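Local coordinates for protein NAD-dependent aldehyde dehydrogenase (Sinorhizobium meliloti, PDB 3U4J) that probably oxidises aldehydes to carboxylic acids, using NAD or NADP as the electron acceptor, at residues R89-V94 / W184-G189; A95-A100 / R212-P217; R323-S328 / E368-G373; G344-E349 / E353-Y358. One frame throughout, in Å; residues are numbered along the deposited sequence.

Interaction 1: R89-V94 / W184-G189; sequences RLMFKV and WAIGSG
Met91, a selenomethionine, leaves the backbone with CG opposite its own carbonyl carbon (chi1 -63°), runs nearly straight to SE and then bends at chi3 (64°), so that SE and CE come down on the bare backbone of Gly187. SE lies 3.7 Å from Gly187 CA, the closest approach between the two segments. CE is a little further off, 4.1 Å from the same Gly187 CA. Because Gly187 carries no side chain, the selenoether can rest directly on the backbone of the last helical turn. Higher up the Met91 chain, a terminal methyl meets a methylene: Ile186 CD1 stops 4.2 Å from Met91 CG. No hydrogen bond crosses between 89-94 and 184-189; this is close apolar packing by three buried residues.

Beyond Gly187 the chain turns out of the helix in a Schellman motif, with Gly189 at positive phi. Ser188 OG folds back onto Trp184 O at 2.8 Å, approaching at a C=O...O angle of 163°. Ser188 N also donates to Trp184 O, so one residue grips this buried carbonyl with two bonds.

The contact packs helix 84-100 on the C-terminal end of helix 174-187, the helix of a beta-alpha-beta crossover between parallel strands 153-168 and 191-195. Helix 117-138 adds Ala134 and Ala135 against Met91. On the other segment, Ile186 also packs on Val192 of strand 191-195 and on Val220. The next residue after Met91, Phe92, meets Phe92 of a second subunit, so helix 84-100 serves both the inner packing and the subunit interface.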
loop_
_atom_site.group_PDB
_atom_site.type_symbol
_atom_site.label_atom_id
_atom_site.label_comp_id
_atom_site.label_asym_id
_atom_site.label_seq_id
_atom_site.Cartn_x
_atom_site.Cartn_y
_atom_site.Cartn_z
ATOM N N ARG A 89 -11.950 11.638 -16.026
ATOM C CA ARG A 89 -12.293 12.863 -16.764
ATOM C C ARG A 89 -13.800 13.149 -16.728
ATOM O O ARG A 89 -14.207 14.289 -16.534
ATOM C CB ARG A 89 -11.790 12.806 -18.209
ATOM C CG ARG A 89 -10.244 12.821 -18.291
ATOM C CD ARG A 89 -9.643 12.689 -19.719
ATOM N NE ARG A 89 -8.208 12.369 -19.586
ATOM C CZ ARG A 89 -7.594 11.284 -20.063
ATOM N NH1 ARG A 89 -8.254 10.374 -20.787
ATOM N NH2 ARG A 89 -6.285 11.116 -19.823
ATOM N N LEU A 90 -14.621 12.118 -16.909
ATOM C CA LEU A 90 -16.061 12.304 -16.874
ATOM C C LEU A 90 -16.541 12.688 -15.475
ATOM O O LEU A 90 -17.419 13.533 -15.328
ATOM C CB LEU A 90 -16.757 11.040 -17.395
ATOM C CG LEU A 90 -16.454 10.839 -18.906
ATOM C CD1 LEU A 90 -16.760 9.411 -19.394
ATOM C CD2 LEU A 90 -17.199 11.910 -19.749
HETATM N N MSE A 91 -15.972 12.061 -14.458
HETATM C CA MSE A 91 -16.309 12.386 -13.062
HETATM C C MSE A 91 -15.860 13.788 -12.670
HETATM O O MSE A 91 -16.531 14.447 -11.870
HETATM C CB MSE A 91 -15.666 11.360 -12.115
HETATM C CG MSE A 91 -16.202 9.956 -12.339
HETATM SE SE MSE A 91 -15.127 8.587 -11.481
HETATM C CE MSE A 91 -15.406 9.108 -9.601
ATOM N N PHE A 92 -14.726 14.253 -13.199
ATOM C CA PHE A 92 -14.313 15.664 -12.924
ATOM C C PHE A 92 -15.312 16.651 -13.531
ATOM O O PHE A 92 -15.604 17.723 -12.947
ATOM C CB PHE A 92 -12.901 15.956 -13.458
ATOM C CG PHE A 92 -11.803 15.537 -12.517
ATOM C CD1 PHE A 92 -11.702 16.104 -11.231
ATOM C CD2 PHE A 92 -10.874 14.583 -12.903
ATOM C CE1 PHE A 92 -10.680 15.710 -10.352
ATOM C CE2 PHE A 92 -9.861 14.168 -12.029
ATOM C CZ PHE A 92 -9.752 14.736 -10.760
ATOM N N LYS A 93 -15.841 16.298 -14.710
ATOM C CA LYS A 93 -16.875 17.123 -15.349
ATOM C C LYS A 93 -18.118 17.233 -14.482
ATOM O O LYS A 93 -18.715 18.300 -14.406
ATOM C CB LYS A 93 -17.240 16.616 -16.753
ATOM C CG LYS A 93 -16.138 16.840 -17.795
ATOM C CD LYS A 93 -16.542 16.228 -19.117
ATOM C CE LYS A 93 -15.422 16.282 -20.100
ATOM N NZ LYS A 93 -15.974 16.377 -21.482
ATOM N N VAL A 94 -18.519 16.130 -13.845
ATOM C CA VAL A 94 -19.609 16.177 -12.854
ATOM C C VAL A 94 -19.260 17.109 -11.682
ATOM O O VAL A 94 -20.075 17.936 -11.283
ATOM C CB VAL A 94 -19.953 14.776 -12.296
ATOM C CG1 VAL A 94 -21.087 14.851 -11.253
ATOM C CG2 VAL A 94 -20.317 13.808 -13.434
ATOM N N TRP A 184 -17.391 6.535 -5.780
ATOM C CA TRP A 184 -16.542 5.417 -5.462
ATOM C C TRP A 184 -16.946 4.157 -6.224
ATOM O O TRP A 184 -16.080 3.384 -6.684
ATOM C CB TRP A 184 -16.518 5.172 -3.951
ATOM C CG TRP A 184 -15.482 6.062 -3.244
ATOM C CD1 TRP A 184 -14.237 5.681 -2.825
ATOM C CD2 TRP A 184 -15.608 7.465 -2.915
ATOM N NE1 TRP A 184 -13.580 6.761 -2.267
ATOM C CE2 TRP A 184 -14.394 7.861 -2.300
ATOM C CE3 TRP A 184 -16.634 8.416 -3.065
ATOM C CZ2 TRP A 184 -14.173 9.171 -1.814
ATOM C CZ3 TRP A 184 -16.414 9.743 -2.609
ATOM C CH2 TRP A 184 -15.180 10.104 -1.988
ATOM N N ALA A 185 -18.253 3.970 -6.366
ATOM C CA ALA A 185 -18.801 2.825 -7.085
ATOM C C ALA A 185 -18.543 2.924 -8.600
ATOM O O ALA A 185 -17.920 2.052 -9.191
ATOM C CB ALA A 185 -20.343 2.713 -6.775
ATOM N N ILE A 186 -18.986 3.998 -9.243
ATOM C CA ILE A 186 -18.768 4.095 -10.710
ATOM C C ILE A 186 -17.287 4.334 -11.033
ATOM O O ILE A 186 -16.811 3.946 -12.090
ATOM C CB ILE A 186 -19.649 5.181 -11.375
ATOM C CG1 ILE A 186 -19.319 6.589 -10.835
ATOM C CG2 ILE A 186 -21.118 4.835 -11.145
ATOM C CD1 ILE A 186 -19.785 7.761 -11.709
ATOM N N GLY A 187 -16.559 4.959 -10.109
ATOM C CA GLY A 187 -15.100 5.100 -10.243
ATOM C C GLY A 187 -14.390 3.761 -10.226
ATOM O O GLY A 187 -13.378 3.593 -10.885
ATOM N N SER A 188 -14.949 2.792 -9.501
ATOM C CA SER A 188 -14.478 1.412 -9.546
ATOM C C SER A 188 -14.872 0.645 -10.814
ATOM O O SER A 188 -14.402 -0.489 -11.005
ATOM C CB SER A 188 -15.000 0.625 -8.329
ATOM O OG SER A 188 -14.483 1.162 -7.116
ATOM N N GLY A 189 -15.700 1.250 -11.673
ATOM C CA GLY A 189 -16.162 0.594 -12.929
ATOM C C GLY A 189 -17.574 0.006 -12.808
ATOM O O GLY A 189 -18.065 -0.631 -13.748
#

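Interaction 2: A95-A100 / R212-P217; sequences ADLILA and REAGIP
Leu97 of helix 84-100 packs against the C-terminal end of helix 202-214, where the chain leaves the helix through a Schellman motif; it is a helix-to-helix-end contact centred on one leucine. The apolar part belongs to Leu97 CD1. This methyl lies 4.2 Å from Ala214 CB and 4.0 Å from Ala214 N, so it presses on side chain and backbone of the final helical turn together. It also reaches the aliphatic stem of Glu213, with CG 4.0 Å from Leu97 CD1.

The mixed apolar and polar part belongs to the other branch. Glu213 holds CG anti to its backbone N (chi1 -174°) and extends from there, which carries the stem across the leucine at a slant and leaves the carboxylate beside CD2. That group is tied mainly to Arg101, whose NH2 forms a salt bridge with Glu213 OE2 just past the end of helix 84-100. Leu97 thus packs beside a charged pair near the surface, while Ala214 on the inner side is buried. No hydrogen bond links 95-100 with 212-217.

The backbone part is the helix ending. Gly215 takes positive phi (101°), and its N returns to Arg212 O. The chain then runs on to Ile216, which turns back to Leu90 and Val94 of helix 84-100, so the loop after the motif stays on the same partner helix. Ile98 packs between two neighbours, on Leu207 and Leu210 of helix 202-214 and on Ile124 and Trp131 of helix 117-138. The nearest approach between the segments is the methyl-to-carboxylate one, with Leu97 CD2 3.8 Å from Glu213 OE2.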
loop_
_atom_site.group_PDB
_atom_site.type_symbol
_atom_site.label_atom_id
_atom_site.label_comp_id
_atom_site.label_asym_id
_atom_site.label_seq_id
_atom_site.Cartn_x
_atom_site.Cartn_y
_atom_site.Cartn_z
ATOM N N ALA A 95 -18.079 16.941 -11.090
ATOM C CA ALA A 95 -17.655 17.836 -10.001
ATOM C C ALA A 95 -17.717 19.308 -10.426
ATOM O O ALA A 95 -18.240 20.162 -9.674
ATOM C CB ALA A 95 -16.256 17.468 -9.519
ATOM N N ASP A 96 -17.237 19.605 -11.638
ATOM C CA ASP A 96 -17.380 20.975 -12.208
ATOM C C ASP A 96 -18.822 21.435 -12.329
ATOM O O ASP A 96 -19.112 22.582 -12.052
ATOM C CB ASP A 96 -16.746 21.099 -13.598
ATOM C CG ASP A 96 -15.240 21.091 -13.542
ATOM O OD1 ASP A 96 -14.679 21.351 -12.455
ATOM O OD2 ASP A 96 -14.617 20.804 -14.580
ATOM N N LEU A 97 -19.707 20.562 -12.806
ATOM C CA LEU A 97 -21.134 20.914 -12.897
ATOM C C LEU A 97 -21.788 21.184 -11.554
ATOM O O LEU A 97 -22.637 22.069 -11.449
ATOM C CB LEU A 97 -21.923 19.809 -13.621
ATOM C CG LEU A 97 -21.771 19.917 -15.125
ATOM C CD1 LEU A 97 -22.146 18.557 -15.747
ATOM C CD2 LEU A 97 -22.597 21.062 -15.691
ATOM N N ILE A 98 -21.434 20.383 -10.548
ATOM C CA ILE A 98 -21.933 20.598 -9.177
ATOM C C ILE A 98 -21.639 22.037 -8.701
ATOM O O ILE A 98 -22.532 22.741 -8.208
ATOM C CB ILE A 98 -21.374 19.553 -8.206
ATOM C CG1 ILE A 98 -21.913 18.151 -8.597
ATOM C CG2 ILE A 98 -21.782 19.916 -6.740
ATOM C CD1 ILE A 98 -21.247 17.017 -7.831
ATOM N N LEU A 99 -20.401 22.487 -8.897
ATOM C CA LEU A 99 -20.054 23.868 -8.623
ATOM C C LEU A 99 -20.808 24.870 -9.468
ATOM O O LEU A 99 -21.291 25.866 -8.949
ATOM C CB LEU A 99 -18.541 24.096 -8.726
ATOM C CG LEU A 99 -17.688 23.461 -7.628
ATOM C CD1 LEU A 99 -16.190 23.879 -7.766
ATOM C CD2 LEU A 99 -18.227 23.799 -6.202
ATOM N N ALA A 100 -20.917 24.612 -10.770
ATOM C CA ALA A 100 -21.645 25.525 -11.656
ATOM C C ALA A 100 -23.130 25.632 -11.213
ATOM O O ALA A 100 -23.763 26.686 -11.353
ATOM C CB ALA A 100 -21.534 25.056 -13.122
ATOM N N ARG A 212 -25.382 12.675 -16.698
ATOM C CA ARG A 212 -25.782 12.576 -18.123
ATOM C C ARG A 212 -25.208 13.771 -18.893
ATOM O O ARG A 212 -24.646 13.621 -19.978
ATOM C CB ARG A 212 -27.314 12.553 -18.256
ATOM C CG ARG A 212 -27.803 12.406 -19.693
ATOM C CD ARG A 212 -29.324 12.206 -19.751
ATOM N NE ARG A 212 -30.098 13.290 -19.131
ATOM C CZ ARG A 212 -31.403 13.193 -18.859
ATOM N NH1 ARG A 212 -32.059 12.064 -19.162
ATOM N NH2 ARG A 212 -32.048 14.203 -18.287
ATOM N N GLU A 213 -25.336 14.963 -18.314
ATOM C CA GLU A 213 -24.819 16.195 -18.956
ATOM C C GLU A 213 -23.285 16.149 -19.198
ATOM O O GLU A 213 -22.790 16.651 -20.217
ATOM C CB GLU A 213 -25.225 17.421 -18.112
ATOM C CG GLU A 213 -24.889 18.809 -18.691
ATOM C CD GLU A 213 -25.648 19.941 -17.954
ATOM O OE1 GLU A 213 -26.492 19.630 -17.073
ATOM O OE2 GLU A 213 -25.419 21.144 -18.253
ATOM N N ALA A 214 -22.553 15.536 -18.268
ATOM C CA ALA A 214 -21.099 15.372 -18.371
ATOM C C ALA A 214 -20.698 14.375 -19.458
ATOM O O ALA A 214 -19.534 14.339 -19.843
ATOM C CB ALA A 214 -20.502 14.921 -17.024
ATOM N N GLY A 215 -21.636 13.538 -19.905
ATOM C CA GLY A 215 -21.351 12.535 -20.941
ATOM C C GLY A 215 -21.132 11.125 -20.401
ATOM O O GLY A 215 -20.584 10.274 -21.089
ATOM N N ILE A 216 -21.519 10.873 -19.154
ATOM C CA ILE A 216 -21.397 9.514 -18.607
ATOM C C ILE A 216 -22.367 8.636 -19.383
ATOM O O ILE A 216 -23.519 9.045 -19.591
ATOM C CB ILE A 216 -21.588 9.468 -17.059
ATOM C CG1 ILE A 216 -20.414 10.230 -16.409
ATOM C CG2 ILE A 216 -21.595 8.045 -16.546
ATOM C CD1 ILE A 216 -20.367 10.204 -14.856
ATOM N N PRO A 217 -21.900 7.464 -19.864
ATOM C CA PRO A 217 -22.700 6.586 -20.724
ATOM C C PRO A 217 -24.033 6.201 -20.093
ATOM O O PRO A 217 -24.129 6.025 -18.877
ATOM C CB PRO A 217 -21.807 5.352 -20.870
ATOM C CG PRO A 217 -20.413 5.924 -20.764
ATOM C CD PRO A 217 -20.568 6.881 -19.627
#

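Interaction 3: R323-S328 / E368-G373; sequences RLLDIS and ELLLGG
Ser328, whose CB meets Leu371 CD1 at 3.6 Å, turns its hydroxyl over the flat carbonyl of Leu324, one turn earlier in the helix. Ser328 OG stands above that carbonyl plane and donates to Leu324 O at 2.7 Å. Ser328 N donates to the same oxygen, which is thus held twice. OG is also bonded to Tyr297 OH; the part of Ser328 turned to the strand is its CB.

The leucines complete the contact. Leu325 CD2 is 4.2 Å from Leu371 CB and 4.4 Å from Leu370 CB, and Leu325 and Leu371 run past each other in opposite directions. In Leu371, chi1 (-157°) sets CG beside Leu325, and an unusual chi2 (-117°) turns CD1 to Ser328.

The axes of helix segment 323-328 and strand 368-371 approach to 10.1 Å, their directions 52° apart. A helix here packs on an antiparallel edge strand of the second mixed sheet of the aldehyde dehydrogenase fold: strand 368-371 pairs with strand 383-390, through backbone bonds to Val388 and Ala390, and that sheet also holds 407-413. Helix 317-330 thus lies against the short strand on one flank and against helix 285-297 on another, through Leu324 on Ile292 and Ile327 on Ala293.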
loop_
_atom_site.group_PDB
_atom_site.type_symbol
_atom_site.label_atom_id
_atom_site.label_comp_id
_atom_site.label_asym_id
_atom_site.label_seq_id
_atom_site.Cartn_x
_atom_site.Cartn_y
_atom_site.Cartn_z
ATOM N N ARG A 323 -21.309 27.319 29.535
ATOM C CA ARG A 323 -20.913 27.769 28.190
ATOM C C ARG A 323 -21.833 27.177 27.106
ATOM O O ARG A 323 -22.253 27.884 26.181
ATOM C CB ARG A 323 -19.440 27.430 27.935
ATOM C CG ARG A 323 -18.511 28.492 28.529
ATOM C CD ARG A 323 -17.084 28.030 28.819
ATOM N NE ARG A 323 -16.620 28.802 29.978
ATOM C CZ ARG A 323 -15.371 28.883 30.423
ATOM N NH1 ARG A 323 -14.385 28.244 29.811
ATOM N NH2 ARG A 323 -15.109 29.626 31.491
ATOM N N LEU A 324 -22.151 25.893 27.252
ATOM C CA LEU A 324 -23.038 25.195 26.313
ATOM C C LEU A 324 -24.437 25.817 26.287
ATOM O O LEU A 324 -24.999 26.046 25.227
ATOM C CB LEU A 324 -23.140 23.728 26.674
ATOM C CG LEU A 324 -24.193 22.957 25.865
ATOM C CD1 LEU A 324 -23.831 22.923 24.358
ATOM C CD2 LEU A 324 -24.346 21.581 26.422
ATOM N N LEU A 325 -24.983 26.116 27.462
ATOM C CA LEU A 325 -26.315 26.712 27.531
ATOM C C LEU A 325 -26.353 28.133 26.995
ATOM O O LEU A 325 -27.335 28.542 26.368
ATOM C CB LEU A 325 -26.881 26.634 28.949
ATOM C CG LEU A 325 -27.130 25.221 29.468
ATOM C CD1 LEU A 325 -27.498 25.332 30.953
ATOM C CD2 LEU A 325 -28.231 24.490 28.700
ATOM N N ASP A 326 -25.278 28.878 27.203
ATOM C CA ASP A 326 -25.197 30.215 26.629
ATOM C C ASP A 326 -25.256 30.173 25.098
ATOM O O ASP A 326 -25.971 30.969 24.468
ATOM C CB ASP A 326 -23.939 30.949 27.106
ATOM C CG ASP A 326 -24.012 32.447 26.846
ATOM O OD1 ASP A 326 -25.025 33.072 27.253
ATOM O OD2 ASP A 326 -23.069 33.006 26.236
ATOM N N ILE A 327 -24.512 29.245 24.491
ATOM C CA ILE A 327 -24.572 29.084 23.032
ATOM C C ILE A 327 -25.990 28.660 22.634
ATOM O O ILE A 327 -26.571 29.208 21.695
ATOM C CB ILE A 327 -23.492 28.086 22.496
ATOM C CG1 ILE A 327 -22.086 28.698 22.650
ATOM C CG2 ILE A 327 -23.733 27.764 21.039
ATOM C CD1 ILE A 327 -20.907 27.676 22.643
ATOM N N SER A 328 -26.562 27.742 23.395
ATOM C CA SER A 328 -27.819 27.145 23.011
ATOM C C SER A 328 -28.976 28.157 23.046
ATOM O O SER A 328 -29.913 28.056 22.248
ATOM C CB SER A 328 -28.107 25.878 23.839
ATOM O OG SER A 328 -26.984 25.002 23.812
ATOM N N GLU A 368 -33.004 15.525 34.153
ATOM C CA GLU A 368 -33.316 16.927 34.416
ATOM C C GLU A 368 -33.298 17.740 33.115
ATOM O O GLU A 368 -32.243 17.860 32.468
ATOM C CB GLU A 368 -32.321 17.475 35.436
ATOM C CG GLU A 368 -32.539 18.921 35.864
ATOM C CD GLU A 368 -31.292 19.491 36.551
ATOM O OE1 GLU A 368 -31.346 20.626 37.067
ATOM O OE2 GLU A 368 -30.248 18.812 36.537
ATOM N N LEU A 369 -34.462 18.270 32.730
ATOM C CA LEU A 369 -34.601 19.045 31.507
ATOM C C LEU A 369 -34.037 20.428 31.776
ATOM O O LEU A 369 -34.593 21.174 32.588
ATOM C CB LEU A 369 -36.071 19.214 31.128
ATOM C CG LEU A 369 -36.549 19.189 29.659
ATOM C CD1 LEU A 369 -37.850 20.009 29.425
ATOM C CD2 LEU A 369 -35.485 19.524 28.615
ATOM N N LEU A 370 -32.974 20.793 31.069
ATOM C CA LEU A 370 -32.348 22.102 31.286
ATOM C C LEU A 370 -32.780 23.149 30.267
ATOM O O LEU A 370 -32.692 24.352 30.526
ATOM C CB LEU A 370 -30.824 21.979 31.292
ATOM C CG LEU A 370 -30.181 21.121 32.378
ATOM C CD1 LEU A 370 -28.643 21.186 32.266
ATOM C CD2 LEU A 370 -30.629 21.574 33.773
ATOM N N LEU A 371 -33.285 22.689 29.119
ATOM C CA LEU A 371 -33.485 23.566 27.972
ATOM C C LEU A 371 -34.364 22.845 26.964
ATOM O O LEU A 371 -34.223 21.643 26.777
ATOM C CB LEU A 371 -32.106 23.856 27.345
ATOM C CG LEU A 371 -31.701 25.061 26.470
ATOM C CD1 LEU A 371 -31.279 24.706 25.033
ATOM C CD2 LEU A 371 -32.641 26.259 26.539
ATOM N N GLY A 372 -35.278 23.580 26.337
ATOM C CA GLY A 372 -36.011 23.077 25.185
ATOM C C GLY A 372 -37.130 22.118 25.519
ATOM O O GLY A 372 -37.881 22.347 26.449
ATOM N N GLY A 373 -37.266 21.058 24.730
ATOM C CA GLY A 373 -38.212 20.005 25.053
ATOM C C GLY A 373 -39.636 20.254 24.560
ATOM O O GLY A 373 -40.579 19.640 25.076
#

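Interaction 4: G344-E349 / E353-Y358; sequences GAMISE and EKVHSY
Glu349 and Glu353 meet one turn apart at the start of helix 349-364, whose N-cap is Ser348. Their carboxylates come to 2.7 Å between Glu349 OE2 and Glu353 OE2, with the two planes turned 62° from each other. At this distance one of the two acids probably holds a proton. Glu349 reaches this place with CG anti to its backbone N (chi1 171°) and a bend at chi2, whereas Glu353 stays extended beyond CG. The stem of Glu353 runs past the first turn, its CG 3.5 Å from Glu349 O. That carbonyl accepts the one hydrogen bond between the segments, from Glu353 N at 3.0 Å and an N-H...O angle of 163°, an ordinary helical bond.

Separately, Met346, a selenomethionine in the preceding loop, reaches over the helix side. Its chain bends twice and lays SE 4.1 Å from Val355 CG2, the two side chains crossing at about a right angle. Both residues are buried.

In the next shell, Glu349 OE1 forms a salt bridge with Arg375, which fixes that carboxylate from outside and would offset some of the negative charge. Met346 is walled by Ala300 and Tyr384, and by His351 and Ala352 of the same helix, while its backbone is bonded to Leu382. Ile347 O accepts from Arg42. The loop leading to Ser348 is thus pinned on several sides before the helix begins, and the entry itself is sealed by the capping bond from His351 N to Ser348 OG.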
loop_
_atom_site.group_PDB
_atom_site.type_symbol
_atom_site.label_atom_id
_atom_site.label_comp_id
_atom_site.label_asym_id
_atom_site.label_seq_id
_atom_site.Cartn_x
_atom_site.Cartn_y
_atom_site.Cartn_z
ATOM N N GLY A 344 -32.177 24.015 11.324
ATOM C CA GLY A 344 -33.426 24.057 10.557
ATOM C C GLY A 344 -34.549 23.184 11.089
ATOM O O GLY A 344 -34.768 23.098 12.304
ATOM N N ALA A 345 -35.274 22.549 10.174
ATOM C CA ALA A 345 -36.559 21.939 10.506
ATOM C C ALA A 345 -36.412 20.450 10.762
ATOM O O ALA A 345 -35.431 19.837 10.312
ATOM C CB ALA A 345 -37.577 22.198 9.345
HETATM N N MSE A 346 -37.379 19.873 11.477
HETATM C CA MSE A 346 -37.543 18.422 11.551
HETATM C C MSE A 346 -38.053 17.938 10.185
HETATM O O MSE A 346 -38.856 18.631 9.541
HETATM C CB MSE A 346 -38.591 18.024 12.616
HETATM C CG MSE A 346 -38.252 18.320 14.075
HETATM SE SE MSE A 346 -36.732 17.229 14.748
HETATM C CE MSE A 346 -35.352 18.451 14.182
ATOM N N ILE A 347 -37.630 16.748 9.763
ATOM C CA ILE A 347 -37.957 16.253 8.418
ATOM C C ILE A 347 -39.479 16.029 8.186
ATOM O O ILE A 347 -39.985 16.241 7.067
ATOM C CB ILE A 347 -37.174 14.965 8.088
ATOM C CG1 ILE A 347 -37.159 14.709 6.572
ATOM C CG2 ILE A 347 -37.733 13.749 8.863
ATOM C CD1 ILE A 347 -36.260 15.650 5.786
ATOM N N SER A 348 -40.197 15.606 9.234
ATOM C CA SER A 348 -41.610 15.285 9.073
ATOM C C SER A 348 -42.352 15.427 10.399
ATOM O O SER A 348 -41.729 15.533 11.461
ATOM C CB SER A 348 -41.816 13.879 8.503
ATOM O OG SER A 348 -41.519 12.896 9.484
ATOM N N GLU A 349 -43.680 15.464 10.329
ATOM C CA GLU A 349 -44.474 15.524 11.562
ATOM C C GLU A 349 -44.285 14.215 12.347
ATOM O O GLU A 349 -44.143 14.248 13.566
ATOM C CB GLU A 349 -45.965 15.809 11.244
ATOM C CG GLU A 349 -46.923 15.674 12.449
ATOM C CD GLU A 349 -46.845 16.839 13.443
ATOM O OE1 GLU A 349 -46.780 18.008 13.009
ATOM O OE2 GLU A 349 -46.872 16.583 14.678
ATOM N N GLU A 353 -42.798 14.090 16.205
ATOM C CA GLU A 353 -43.539 13.403 17.282
ATOM C C GLU A 353 -42.675 12.341 17.977
ATOM O O GLU A 353 -42.669 12.249 19.202
ATOM C CB GLU A 353 -44.852 12.804 16.766
ATOM C CG GLU A 353 -45.944 13.880 16.504
ATOM C CD GLU A 353 -47.127 13.401 15.615
ATOM O OE1 GLU A 353 -47.160 12.223 15.181
ATOM O OE2 GLU A 353 -48.040 14.224 15.350
ATOM N N LYS A 354 -41.921 11.574 17.192
ATOM C CA LYS A 354 -40.999 10.598 17.749
ATOM C C LYS A 354 -39.928 11.268 18.620
ATOM O O LYS A 354 -39.686 10.825 19.756
ATOM C CB LYS A 354 -40.356 9.758 16.643
ATOM C CG LYS A 354 -39.664 8.501 17.147
ATOM C CD LYS A 354 -39.061 7.739 15.973
ATOM C CE LYS A 354 -38.746 6.289 16.337
ATOM N NZ LYS A 354 -37.904 5.649 15.281
ATOM N N VAL A 355 -39.324 12.348 18.112
ATOM C CA VAL A 355 -38.368 13.125 18.916
ATOM C C VAL A 355 -39.008 13.596 20.236
ATOM O O VAL A 355 -38.407 13.446 21.306
ATOM C CB VAL A 355 -37.767 14.320 18.150
ATOM C CG1 VAL A 355 -36.949 15.234 19.106
ATOM C CG2 VAL A 355 -36.890 13.832 16.957
ATOM N N HIS A 356 -40.223 14.146 20.161
ATOM C CA HIS A 356 -40.923 14.584 21.381
ATOM C C HIS A 356 -41.234 13.413 22.326
ATOM O O HIS A 356 -41.127 13.550 23.543
ATOM C CB HIS A 356 -42.206 15.374 21.066
ATOM C CG HIS A 356 -42.759 16.084 22.264
ATOM N ND1 HIS A 356 -42.047 17.050 22.941
ATOM C CD2 HIS A 356 -43.928 15.935 22.937
ATOM C CE1 HIS A 356 -42.764 17.486 23.965
ATOM N NE2 HIS A 356 -43.902 16.817 23.995
ATOM N N SER A 357 -41.601 12.266 21.754
ATOM C CA SER A 357 -41.798 11.049 22.536
ATOM C C SER A 357 -40.563 10.663 23.365
ATOM O O SER A 357 -40.676 10.229 24.511
ATOM C CB SER A 357 -42.152 9.894 21.607
ATOM O OG SER A 357 -42.541 8.767 22.369
ATOM N N TYR A 358 -39.374 10.770 22.778
ATOM C CA TYR A 358 -38.166 10.501 23.525
ATOM C C TYR A 358 -37.918 11.526 24.653
ATOM O O TYR A 358 -37.498 11.161 25.760
ATOM C CB TYR A 358 -36.965 10.418 22.566
ATOM C CG TYR A 358 -36.797 9.048 21.946
ATOM C CD1 TYR A 358 -36.527 7.937 22.747
ATOM C CD2 TYR A 358 -36.908 8.854 20.556
ATOM C CE1 TYR A 358 -36.370 6.665 22.189
ATOM C CE2 TYR A 358 -36.726 7.582 19.987
ATOM C CZ TYR A 358 -36.474 6.495 20.822
ATOM O OH TYR A 358 -36.287 5.229 20.309
#

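Interactions 1 and 2 are neighbours, with centres 10 Å apart: both use helix 84-100, from consecutive turns, and they touch where Val94 CG2 lies 3.8 Å from Ala214 CB. Their segments alternate along the chain. Interactions 3 and 4 form a second pair, 18 Å between centres, with interaction 4 nested inside the loop that interaction 3 closes; they meet where Gly373 O lies 3.3 Å from His356 CE1. The pairs are well separated: interaction 1 is about 44 Å from interaction 3 and 36 Å from interaction 4, centre to centre. All four lie away from the calcium site at Leu17 and Glu50.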